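Local coordinates for zinc-type alcohol dehydrogenase-like protein YAHK (PDB 1UUF), which reduces a wide range of aldehydes to the corresponding alcohols as a zinc-dependent enzyme that strongly prefers NADPH over NADH, at residues 85-90 with 168-173; 222-227 with 249-254; 272-277 with 282-287. All coordinates share one frame; numbering follows the deposited sequence.

Interaction 1 of 3, residues 85-90 with 168-173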
ATOM      1  N   VAL A  85     -13.088  24.578  18.449  1.00 10.73           N
ATOM      2  CA  VAL A  85     -12.242  25.099  19.517  1.00  9.89           C
ATOM      3  C   VAL A  85     -13.105  26.020  20.368  1.00 10.71           C
ATOM      4  O   VAL A  85     -13.992  26.703  19.855  1.00 10.57           O
ATOM      5  CB  VAL A  85     -11.013  25.881  18.995  1.00 10.06           C
ATOM      6  CG1 VAL A  85     -10.111  24.948  18.214  1.00 11.14           C
ATOM      7  CG2 VAL A  85     -11.453  27.065  18.148  1.00 11.84           C
ATOM      8  N   GLY A  86     -12.865  26.020  21.671  1.00 11.22           N
ATOM      9  CA  GLY A  86     -13.652  26.864  22.549  1.00 12.90           C
ATOM     10  C   GLY A  86     -13.116  26.863  23.962  1.00 13.81           C
ATOM     11  O   GLY A  86     -11.959  26.517  24.191  1.00 12.50           O
ATOM     12  N   ARG A  87     -13.966  27.234  24.913  1.00 14.25           N
ATOM     13  CA  ARG A  87     -13.569  27.289  26.313  1.00 16.38           C
ATOM     14  C   ARG A  87     -14.477  26.421  27.178  1.00 15.92           C
ATOM     15  O   ARG A  87     -15.686  26.370  26.966  1.00 14.51           O
ATOM     16  CB  ARG A  87     -13.613  28.737  26.806  1.00 18.71           C
ATOM     17  CG  ARG A  87     -12.672  29.672  26.051  1.00 24.00           C
ATOM     18  CD  ARG A  87     -12.793  31.110  26.541  1.00 28.38           C
ATOM     19  NE  ARG A  87     -11.827  31.997  25.893  1.00 31.58           N
ATOM     20  CZ  ARG A  87     -11.832  32.302  24.599  1.00 33.05           C
ATOM     21  NH1 ARG A  87     -10.908  33.116  24.105  1.00 33.82           N
ATOM     22  NH2 ARG A  87     -12.762  31.799  23.795  1.00 33.39           N
ATOM     23  N   VAL A  88     -13.886  25.739  28.151  1.00 13.84           N
ATOM     24  CA  VAL A  88     -14.655  24.880  29.044  1.00 15.23           C
ATOM     25  C   VAL A  88     -15.535  25.738  29.946  1.00 16.94           C
ATOM     26  O   VAL A  88     -15.054  26.672  30.589  1.00 16.61           O
ATOM     27  CB  VAL A  88     -13.730  24.010  29.917  1.00 16.01           C
ATOM     28  CG1 VAL A  88     -14.559  23.165  30.884  1.00 14.60           C
ATOM     29  CG2 VAL A  88     -12.880  23.109  29.027  1.00 15.71           C
ATOM     30  N   VAL A  89     -16.827  25.421  29.970  1.00 18.43           N
ATOM     31  CA  VAL A  89     -17.792  26.146  30.788  1.00 20.90           C
ATOM     32  C   VAL A  89     -18.013  25.402  32.101  1.00 21.36           C
ATOM     33  O   VAL A  89     -18.139  26.012  33.162  1.00 22.89           O
ATOM     34  CB  VAL A  89     -19.155  26.284  30.063  1.00 21.63           C
ATOM     35  CG1 VAL A  89     -20.167  26.945  30.981  1.00 22.75           C
ATOM     36  CG2 VAL A  89     -18.992  27.100  28.796  1.00 22.74           C
ATOM     37  N   ALA A  90     -18.057  24.077  32.019  1.00 21.30           N
ATOM     38  CA  ALA A  90     -18.256  23.241  33.193  1.00 21.25           C
ATOM     39  C   ALA A  90     -17.737  21.837  32.918  1.00 22.31           C
ATOM     40  O   ALA A  90     -17.539  21.457  31.763  1.00 20.45           O
ATOM     41  CB  ALA A  90     -19.732  23.191  33.550  1.00 22.25           C
ATOM     42  N   GLU A 168      -5.217  34.324  21.347  1.00 19.89           N
ATOM     43  CA  GLU A 168      -5.404  35.154  20.162  1.00 21.20           C
ATOM     44  C   GLU A 168      -5.359  34.340  18.872  1.00 19.86           C
ATOM     45  O   GLU A 168      -5.809  34.801  17.824  1.00 20.65           O
ATOM     46  CB  GLU A 168      -4.343  36.256  20.105  1.00 26.48           C
ATOM     47  CG  GLU A 168      -2.919  35.754  19.936  1.00 33.47           C
ATOM     48  CD  GLU A 168      -1.912  36.886  19.822  1.00 38.66           C
ATOM     49  OE1 GLU A 168      -1.812  37.694  20.772  1.00 41.50           O
ATOM     50  OE2 GLU A 168      -1.221  36.969  18.782  1.00 42.05           O
ATOM     51  N   GLN A 169      -4.823  33.128  18.952  1.00 17.66           N
ATOM     52  CA  GLN A 169      -4.722  32.269  17.776  1.00 15.24           C
ATOM     53  C   GLN A 169      -5.764  31.160  17.713  1.00 15.35           C
ATOM     54  O   GLN A 169      -5.693  30.299  16.840  1.00 13.64           O
ATOM     55  CB  GLN A 169      -3.332  31.640  17.706  1.00 17.21           C
ATOM     56  CG  GLN A 169      -2.278  32.537  17.090  1.00 18.75           C
ATOM     57  CD  GLN A 169      -0.934  31.848  16.985  1.00 20.96           C
ATOM     58  OE1 GLN A 169      -0.095  32.223  16.166  1.00 23.78           O
ATOM     59  NE2 GLN A 169      -0.717  30.842  17.822  1.00 19.60           N
ATOM     60  N   LEU A 170      -6.731  31.182  18.625  1.00 13.84           N
ATOM     61  CA  LEU A 170      -7.762  30.147  18.664  1.00 13.62           C
ATOM     62  C   LEU A 170      -8.430  29.815  17.336  1.00 13.42           C
ATOM     63  O   LEU A 170      -8.549  28.644  16.978  1.00 11.99           O
ATOM     64  CB  LEU A 170      -8.852  30.511  19.674  1.00 15.34           C
ATOM     65  CG  LEU A 170      -8.767  29.831  21.038  1.00 19.56           C
ATOM     66  CD1 LEU A 170     -10.055  30.112  21.800  1.00 20.05           C
ATOM     67  CD2 LEU A 170      -8.575  28.326  20.875  1.00 19.04           C
ATOM     68  N   ALA A 171      -8.879  30.838  16.614  1.00 11.83           N
ATOM     69  CA  ALA A 171      -9.554  30.620  15.339  1.00 12.54           C
ATOM     70  C   ALA A 171      -8.680  29.882  14.334  1.00 12.26           C
ATOM     71  O   ALA A 171      -9.156  28.995  13.617  1.00 10.78           O
ATOM     72  CB  ALA A 171      -9.999  31.946  14.749  1.00 13.00           C
ATOM     73  N   ALA A 172      -7.404  30.253  14.280  1.00  9.74           N
ATOM     74  CA  ALA A 172      -6.468  29.634  13.345  1.00 11.17           C
ATOM     75  C   ALA A 172      -6.091  28.215  13.759  1.00 12.14           C
ATOM     76  O   ALA A 172      -5.569  27.444  12.952  1.00 11.94           O
ATOM     77  CB  ALA A 172      -5.218  30.497  13.213  1.00 11.85           C
ATOM     78  N   VAL A 173      -6.351  27.875  15.019  1.00 10.65           N
ATOM     79  CA  VAL A 173      -6.060  26.536  15.525  1.00 10.90           C
ATOM     80  C   VAL A 173      -7.180  25.558  15.145  1.00 11.90           C
ATOM     81  O   VAL A 173      -6.949  24.361  14.971  1.00 10.87           O
ATOM     82  CB  VAL A 173      -5.921  26.559  17.070  1.00 12.04           C
ATOM     83  CG1 VAL A 173      -5.868  25.142  17.622  1.00 11.71           C
ATOM     84  CG2 VAL A 173      -4.669  27.329  17.460  1.00  9.89           C
TER
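In the GroES-like catalytic domain, Val85 and Arg87 of strand 84-91 pack against Leu170 and Val173 of the short helix 170-173. Leu170 straddles the contact with its two methyls. Its CD2 lies 3.9 Å from Val85 CB, the two side chains lying alongside each other, pointed in opposite senses, while its CD1 sits over one face of the Arg87 guanidinium, 3.8 Å from NH2. Arg87 gets there because its chain is extended from CG to NE, which carries the guanidinium far enough out to meet Leu170 CD1; Gln167 and Leu103 also touch this side chain. Val85 holds CG2 between its backbone N and carbonyl carbon (CG1 at chi1 -64°), and that methyl meets the backbone O of Leu170 at 3.5 Å. The other methyl, CG1, faces Val173 CG1 at 4.3 Å. With an alanine at Leu170, both methyls would be gone, which would probably open a gap beside Val85 and deprive the guanidinium face of its apolar cover. The Val85 side chain is about 10 Å from that of Cys178, a ligand of the catalytic zinc. The contact thus joins helix 170-173 to the mixed sheet of the GroES-like catalytic domain of this zinc-containing alcohol dehydrogenase.

Interaction 2 of 3, residues 222-227 with 249-254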
ATOM      1  N   VAL A 222       8.175  18.599  -1.353  1.00 10.56           N
ATOM      2  CA  VAL A 222       7.871  18.943  -2.734  1.00 11.67           C
ATOM      3  C   VAL A 222       6.353  18.998  -2.852  1.00 11.96           C
ATOM      4  O   VAL A 222       5.669  18.009  -2.580  1.00 11.58           O
ATOM      5  CB  VAL A 222       8.399  17.890  -3.727  1.00 11.69           C
ATOM      6  CG1 VAL A 222       8.051  18.310  -5.153  1.00 13.09           C
ATOM      7  CG2 VAL A 222       9.906  17.741  -3.575  1.00 12.92           C
ATOM      8  N   ALA A 223       5.826  20.159  -3.228  1.00  9.67           N
ATOM      9  CA  ALA A 223       4.389  20.314  -3.385  1.00  9.47           C
ATOM     10  C   ALA A 223       4.026  20.136  -4.847  1.00 10.19           C
ATOM     11  O   ALA A 223       4.753  20.589  -5.727  1.00 10.51           O
ATOM     12  CB  ALA A 223       3.948  21.693  -2.908  1.00 10.30           C
ATOM     13  N   PHE A 224       2.898  19.475  -5.096  1.00 10.57           N
ATOM     14  CA  PHE A 224       2.425  19.243  -6.454  1.00 10.32           C
ATOM     15  C   PHE A 224       1.101  19.959  -6.690  1.00 12.33           C
ATOM     16  O   PHE A 224       0.167  19.839  -5.895  1.00 12.13           O
ATOM     17  CB  PHE A 224       2.223  17.745  -6.713  1.00 10.00           C
ATOM     18  CG  PHE A 224       3.487  16.941  -6.668  1.00  9.91           C
ATOM     19  CD1 PHE A 224       4.029  16.532  -5.455  1.00 10.64           C
ATOM     20  CD2 PHE A 224       4.138  16.592  -7.845  1.00 10.71           C
ATOM     21  CE1 PHE A 224       5.207  15.783  -5.416  1.00 10.70           C
ATOM     22  CE2 PHE A 224       5.317  15.842  -7.818  1.00 10.74           C
ATOM     23  CZ  PHE A 224       5.850  15.438  -6.600  1.00 12.15           C
ATOM     24  N   THR A 225       1.023  20.694  -7.793  1.00 11.42           N
ATOM     25  CA  THR A 225      -0.196  21.411  -8.148  1.00 16.05           C
ATOM     26  C   THR A 225      -0.504  21.106  -9.609  1.00 15.57           C
ATOM     27  O   THR A 225       0.364  20.639 -10.336  1.00 15.83           O
ATOM     28  CB  THR A 225      -0.018  22.929  -8.001  1.00 18.72           C
ATOM     29  OG1 THR A 225      -1.267  23.582  -8.257  1.00 23.55           O
ATOM     30  CG2 THR A 225       1.023  23.435  -8.991  1.00 19.33           C
ATOM     31  N   THR A 226      -1.736  21.367 -10.034  1.00 19.16           N
ATOM     32  CA  THR A 226      -2.125  21.118 -11.418  1.00 21.24           C
ATOM     33  C   THR A 226      -2.189  22.412 -12.226  1.00 24.32           C
ATOM     34  O   THR A 226      -2.550  22.398 -13.403  1.00 24.60           O
ATOM     35  CB  THR A 226      -3.497  20.416 -11.498  1.00 23.16           C
ATOM     36  OG1 THR A 226      -4.464  21.167 -10.756  1.00 22.72           O
ATOM     37  CG2 THR A 226      -3.408  19.008 -10.930  1.00 22.95           C
ATOM     38  N   SER A 227      -1.832  23.525 -11.590  1.00 25.87           N
ATOM     39  CA  SER A 227      -1.847  24.826 -12.257  1.00 29.11           C
ATOM     40  C   SER A 227      -0.699  25.714 -11.792  1.00 28.81           C
ATOM     41  O   SER A 227      -0.297  25.670 -10.629  1.00 29.85           O
ATOM     42  CB  SER A 227      -3.177  25.542 -12.001  1.00 30.56           C
ATOM     43  OG  SER A 227      -3.362  25.815 -10.622  1.00 35.45           O
ATOM     44  N   ASP A 249       7.926  17.032 -17.935  1.00 22.85           N
ATOM     45  CA  ASP A 249       9.332  17.317 -17.688  1.00 23.92           C
ATOM     46  C   ASP A 249       9.597  17.559 -16.206  1.00 22.93           C
ATOM     47  O   ASP A 249      10.587  17.075 -15.661  1.00 23.86           O
ATOM     48  CB  ASP A 249       9.778  18.528 -18.506  1.00 27.69           C
ATOM     49  CG  ASP A 249       9.675  18.287 -19.997  1.00 32.39           C
ATOM     50  OD1 ASP A 249      10.346  17.358 -20.496  1.00 35.80           O
ATOM     51  OD2 ASP A 249       8.922  19.022 -20.672  1.00 36.94           O
ATOM     52  N   GLU A 250       8.710  18.306 -15.554  1.00 21.48           N
ATOM     53  CA  GLU A 250       8.870  18.581 -14.130  1.00 19.88           C
ATOM     54  C   GLU A 250       8.724  17.296 -13.314  1.00 19.49           C
ATOM     55  O   GLU A 250       9.481  17.058 -12.374  1.00 19.33           O
ATOM     56  CB  GLU A 250       7.842  19.620 -13.674  1.00 20.30           C
ATOM     57  CG  GLU A 250       8.125  21.030 -14.191  1.00 20.70           C
ATOM     58  CD  GLU A 250       7.116  22.052 -13.698  1.00 21.35           C
ATOM     59  OE1 GLU A 250       6.889  22.119 -12.473  1.00 20.54           O
ATOM     60  OE2 GLU A 250       6.555  22.793 -14.533  1.00 23.54           O
ATOM     61  N   MET A 251       7.754  16.465 -13.679  1.00 18.74           N
ATOM     62  CA  MET A 251       7.531  15.203 -12.976  1.00 18.31           C
ATOM     63  C   MET A 251       8.712  14.249 -13.143  1.00 19.71           C
ATOM     64  O   MET A 251       9.168  13.637 -12.177  1.00 19.74           O
ATOM     65  CB  MET A 251       6.257  14.533 -13.495  1.00 17.92           C
ATOM     66  CG  MET A 251       4.984  15.268 -13.137  1.00 17.32           C
ATOM     67  SD  MET A 251       4.579  15.089 -11.393  1.00 16.63           S
ATOM     68  CE  MET A 251       3.541  13.660 -11.445  1.00 16.17           C
ATOM     69  N   ALA A 252       9.210  14.133 -14.371  1.00 19.11           N
ATOM     70  CA  ALA A 252      10.327  13.243 -14.672  1.00 19.70           C
ATOM     71  C   ALA A 252      11.577  13.535 -13.848  1.00 19.09           C
ATOM     72  O   ALA A 252      12.367  12.632 -13.567  1.00 20.91           O
ATOM     73  CB  ALA A 252      10.658  13.314 -16.159  1.00 19.46           C
ATOM     74  N   ALA A 253      11.756  14.791 -13.456  1.00 18.60           N
ATOM     75  CA  ALA A 253      12.922  15.178 -12.673  1.00 17.70           C
ATOM     76  C   ALA A 253      12.917  14.580 -11.267  1.00 17.61           C
ATOM     77  O   ALA A 253      13.925  14.636 -10.565  1.00 18.72           O
ATOM     78  CB  ALA A 253      13.006  16.698 -12.592  1.00 19.96           C
ATOM     79  N   HIS A 254      11.789  14.003 -10.862  1.00 15.81           N
ATOM     80  CA  HIS A 254      11.667  13.417  -9.526  1.00 16.46           C
ATOM     81  C   HIS A 254      11.409  11.917  -9.544  1.00 16.25           C
ATOM     82  O   HIS A 254      10.959  11.341  -8.552  1.00 14.54           O
ATOM     83  CB  HIS A 254      10.540  14.116  -8.763  1.00 15.27           C
ATOM     84  CG  HIS A 254      10.781  15.577  -8.545  1.00 16.48           C
ATOM     85  ND1 HIS A 254      11.547  16.057  -7.505  1.00 16.76           N
ATOM     86  CD2 HIS A 254      10.380  16.661  -9.249  1.00 18.67           C
ATOM     87  CE1 HIS A 254      11.609  17.374  -7.579  1.00 18.36           C
ATOM     88  NE2 HIS A 254      10.910  17.766  -8.629  1.00 18.57           N
TER
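Strand 220-225 runs beside segment 249-254, with CA atoms 9.2 Å apart at Phe224 and Met251 in the helix and 9.5 Å apart at Val222 and His254 in the turn after it, a spacing bridged by side chains alone. This is a strand-helix layer of the Rossmann-type nucleotide-binding domain, where strand 220-225 lies in the parallel sheet between 197-201 and 241-244. The principal meeting is a Met-aromatic contact made at the ring edge. Met251 SD lies 3.7 Å from Phe224 CE2 and 4.9 Å from the ring centroid, 76° off the ring normal, which places the sulfur near the ring plane. A bend at chi2 (-73°) brings SD to this edge, and chi3 then only directs the CE methyl, whereas Phe224, with CG anti to its carbonyl carbon (chi1 -65°), places the far edge of its ring beside the helix. Two further rings pack on the phenyl group: Phe274 edge-to-face and Phe258 with planes at about 55°.

The second meeting is looser. His254, just past the helix, turns its imidazole obliquely to a methyl of Val222. Its polar end is engaged with another strand, since ND1 is hydrogen-bonded to Lys197 NZ, which probably restrains rotation of the ring. Next to that nitrogen, His254 CE1 is the atom that approaches Val222 CG2, at 4.4 Å.

Interaction 3 of 3, residues 272-277 with 282-287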
ATOM      1  N   ASP A 272      -0.735   6.973 -11.468  1.00 22.10           N
ATOM      2  CA  ASP A 272       0.350   6.208 -12.067  1.00 23.55           C
ATOM      3  C   ASP A 272       1.606   7.067 -12.092  1.00 22.47           C
ATOM      4  O   ASP A 272       2.694   6.598 -11.763  1.00 19.74           O
ATOM      5  CB  ASP A 272      -0.015   5.787 -13.493  1.00 28.53           C
ATOM      6  CG  ASP A 272      -1.223   4.875 -13.538  1.00 33.61           C
ATOM      7  OD1 ASP A 272      -1.188   3.819 -12.876  1.00 36.42           O
ATOM      8  OD2 ASP A 272      -2.205   5.211 -14.235  1.00 38.71           O
ATOM      9  N   ASP A 273       1.446   8.331 -12.475  1.00 21.55           N
ATOM     10  CA  ASP A 273       2.573   9.252 -12.542  1.00 22.20           C
ATOM     11  C   ASP A 273       3.230   9.410 -11.179  1.00 20.22           C
ATOM     12  O   ASP A 273       4.456   9.443 -11.073  1.00 22.13           O
ATOM     13  CB  ASP A 273       2.126  10.627 -13.051  1.00 25.35           C
ATOM     14  CG  ASP A 273       1.644  10.593 -14.487  1.00 29.15           C
ATOM     15  OD1 ASP A 273       2.275   9.897 -15.311  1.00 30.78           O
ATOM     16  OD2 ASP A 273       0.642  11.273 -14.793  1.00 31.54           O
ATOM     17  N   PHE A 274       2.416   9.503 -10.131  1.00 17.78           N
ATOM     18  CA  PHE A 274       2.957   9.657  -8.785  1.00 15.15           C
ATOM     19  C   PHE A 274       3.614   8.390  -8.250  1.00 13.85           C
ATOM     20  O   PHE A 274       4.618   8.458  -7.546  1.00 13.00           O
ATOM     21  CB  PHE A 274       1.863  10.117  -7.820  1.00 14.64           C
ATOM     22  CG  PHE A 274       1.423  11.531  -8.048  1.00 14.20           C
ATOM     23  CD1 PHE A 274       0.233  11.805  -8.712  1.00 16.41           C
ATOM     24  CD2 PHE A 274       2.219  12.593  -7.629  1.00 15.28           C
ATOM     25  CE1 PHE A 274      -0.160  13.120  -8.956  1.00 17.35           C
ATOM     26  CE2 PHE A 274       1.835  13.914  -7.871  1.00 15.67           C
ATOM     27  CZ  PHE A 274       0.647  14.175  -8.534  1.00 16.23           C
ATOM     28  N   THR A 275       3.049   7.234  -8.577  1.00 13.87           N
ATOM     29  CA  THR A 275       3.623   5.979  -8.109  1.00 14.97           C
ATOM     30  C   THR A 275       5.058   5.830  -8.613  1.00 14.75           C
ATOM     31  O   THR A 275       5.934   5.361  -7.888  1.00 14.04           O
ATOM     32  CB  THR A 275       2.774   4.781  -8.577  1.00 17.39           C
ATOM     33  OG1 THR A 275       1.469   4.875  -7.990  1.00 18.61           O
ATOM     34  CG2 THR A 275       3.416   3.467  -8.150  1.00 19.72           C
ATOM     35  N   THR A 276       5.309   6.258  -9.846  1.00 14.53           N
ATOM     36  CA  THR A 276       6.652   6.147 -10.402  1.00 14.83           C
ATOM     37  C   THR A 276       7.641   7.106  -9.748  1.00 13.47           C
ATOM     38  O   THR A 276       8.847   6.981  -9.951  1.00 13.07           O
ATOM     39  CB  THR A 276       6.659   6.395 -11.924  1.00 17.51           C
ATOM     40  OG1 THR A 276       6.276   7.747 -12.194  1.00 19.48           O
ATOM     41  CG2 THR A 276       5.695   5.453 -12.614  1.00 18.93           C
ATOM     42  N   LEU A 277       7.136   8.053  -8.959  1.00 11.97           N
ATOM     43  CA  LEU A 277       8.000   9.016  -8.271  1.00 11.74           C
ATOM     44  C   LEU A 277       8.477   8.472  -6.922  1.00 11.50           C
ATOM     45  O   LEU A 277       9.324   9.075  -6.261  1.00 11.72           O
ATOM     46  CB  LEU A 277       7.256  10.334  -8.032  1.00 12.30           C
ATOM     47  CG  LEU A 277       6.584  11.011  -9.227  1.00 14.27           C
ATOM     48  CD1 LEU A 277       6.039  12.362  -8.782  1.00 15.85           C
ATOM     49  CD2 LEU A 277       7.579  11.182 -10.365  1.00 15.62           C
ATOM     50  N   GLY A 282       8.636   2.652  -1.166  1.00 10.92           N
ATOM     51  CA  GLY A 282       7.968   3.910  -0.880  1.00 10.20           C
ATOM     52  C   GLY A 282       6.458   3.759  -0.885  1.00 10.56           C
ATOM     53  O   GLY A 282       5.924   2.812  -1.457  1.00  9.93           O
ATOM     54  N   THR A 283       5.761   4.704  -0.263  1.00  9.52           N
ATOM     55  CA  THR A 283       4.309   4.641  -0.198  1.00  9.70           C
ATOM     56  C   THR A 283       3.660   5.978  -0.504  1.00 10.50           C
ATOM     57  O   THR A 283       4.204   7.024  -0.164  1.00 10.42           O
ATOM     58  CB  THR A 283       3.844   4.238   1.219  1.00 11.53           C
ATOM     59  OG1 THR A 283       4.306   2.919   1.524  1.00 13.55           O
ATOM     60  CG2 THR A 283       2.317   4.286   1.324  1.00 11.70           C
ATOM     61  N   MET A 284       2.508   5.938  -1.169  1.00  9.70           N
ATOM     62  CA  MET A 284       1.745   7.159  -1.414  1.00  9.23           C
ATOM     63  C   MET A 284       0.451   6.906  -0.670  1.00 10.00           C
ATOM     64  O   MET A 284      -0.226   5.905  -0.915  1.00  9.74           O
ATOM     65  CB  MET A 284       1.433   7.400  -2.891  1.00 10.27           C
ATOM     66  CG  MET A 284       0.400   8.526  -3.066  1.00 10.34           C
ATOM     67  SD  MET A 284       0.246   9.156  -4.746  1.00 12.60           S
ATOM     68  CE  MET A 284      -0.274   7.668  -5.603  1.00 13.42           C
ATOM     69  N   THR A 285       0.119   7.792   0.259  1.00  8.83           N
ATOM     70  CA  THR A 285      -1.097   7.630   1.042  1.00  9.35           C
ATOM     71  C   THR A 285      -2.108   8.692   0.662  1.00  8.97           C
ATOM     72  O   THR A 285      -1.774   9.872   0.582  1.00  9.45           O
ATOM     73  CB  THR A 285      -0.790   7.730   2.543  1.00  8.90           C
ATOM     74  OG1 THR A 285       0.082   6.656   2.909  1.00  8.87           O
ATOM     75  CG2 THR A 285      -2.072   7.647   3.374  1.00 10.92           C
ATOM     76  N   LEU A 286      -3.342   8.259   0.426  1.00  9.63           N
ATOM     77  CA  LEU A 286      -4.416   9.162   0.042  1.00  9.59           C
ATOM     78  C   LEU A 286      -5.239   9.549   1.272  1.00 10.40           C
ATOM     79  O   LEU A 286      -5.565   8.696   2.096  1.00 10.14           O
ATOM     80  CB  LEU A 286      -5.331   8.471  -0.976  1.00 12.38           C
ATOM     81  CG  LEU A 286      -4.648   7.661  -2.084  1.00 16.90           C
ATOM     82  CD1 LEU A 286      -5.703   6.976  -2.938  1.00 19.23           C
ATOM     83  CD2 LEU A 286      -3.777   8.566  -2.924  1.00 18.19           C
ATOM     84  N   VAL A 287      -5.568  10.833   1.401  1.00 10.44           N
ATOM     85  CA  VAL A 287      -6.379  11.290   2.530  1.00 10.74           C
ATOM     86  C   VAL A 287      -7.539  12.176   2.091  1.00 13.46           C
ATOM     87  O   VAL A 287      -8.393  12.534   2.905  1.00 13.54           O
ATOM     88  CB  VAL A 287      -5.538  12.060   3.582  1.00 10.57           C
ATOM     89  CG1 VAL A 287      -4.508  11.138   4.192  1.00 10.10           C
ATOM     90  CG2 VAL A 287      -4.867  13.268   2.939  1.00 11.95           C
TER
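Met284 lays its sulfur and methyl against the base of the Phe274 side chain, where helix 271-275 packs on strand 282-286 in the Rossmann-type domain. SD lies 3.6 Å from Phe274 CB, and CE follows at 3.9 Å from the same Phe274 CB, so the thioether clasps the first carbon of the side chain more closely than the ring. A Met-aromatic contact is nevertheless present: the sulfur is 5.2 Å from the Phe274 ring centroid and 49° off the ring normal, an oblique approach. CG of Met284 stands anti to the backbone N (chi1 168°), and the chain runs on extended through chi2 before bending at chi3, which sets CE against Phe274 CB and Thr275 OG1. The phenyl ring extends beyond the thioether, into the neighbouring aromatic group.

The helix and strand come nearest at Thr275 and Met284, whose CA atoms are 7.1 Å apart and whose side chains run roughly perpendicular to each other. The hydroxyl of Thr275 is hydrogen-bonded to Leu271 O in its own helix, consistent with its lying beside an apolar methyl. Ile309 of strand 308-311 touches both Thr275 and Met284, joining the next strand of the sheet to this core. On the helix side, Met284 CE ends 4.1 Å from Thr275 OG1.

In the fold
All three contacts are buried, but they serve two domains. Interaction 1 lies in the catalytic domain, its centre 38 Å from that of interaction 2 and 36 Å from that of interaction 3, on the opposite side of the chain's centre. Interactions 2 and 3 share the parallel sheet of the nucleotide-binding domain and touch directly: Phe224 CD2 is 3.5 Å from Phe274 CE2, and Met251 O is 3.4 Å from Leu277 CD2. The chemistry follows this division. The paired contacts each set methionine sulfur against phenylalanine, and their two phenyl rings pack together where the contacts meet, whereas interaction 1 is aliphatic and reaches a partly exposed arginine at its border.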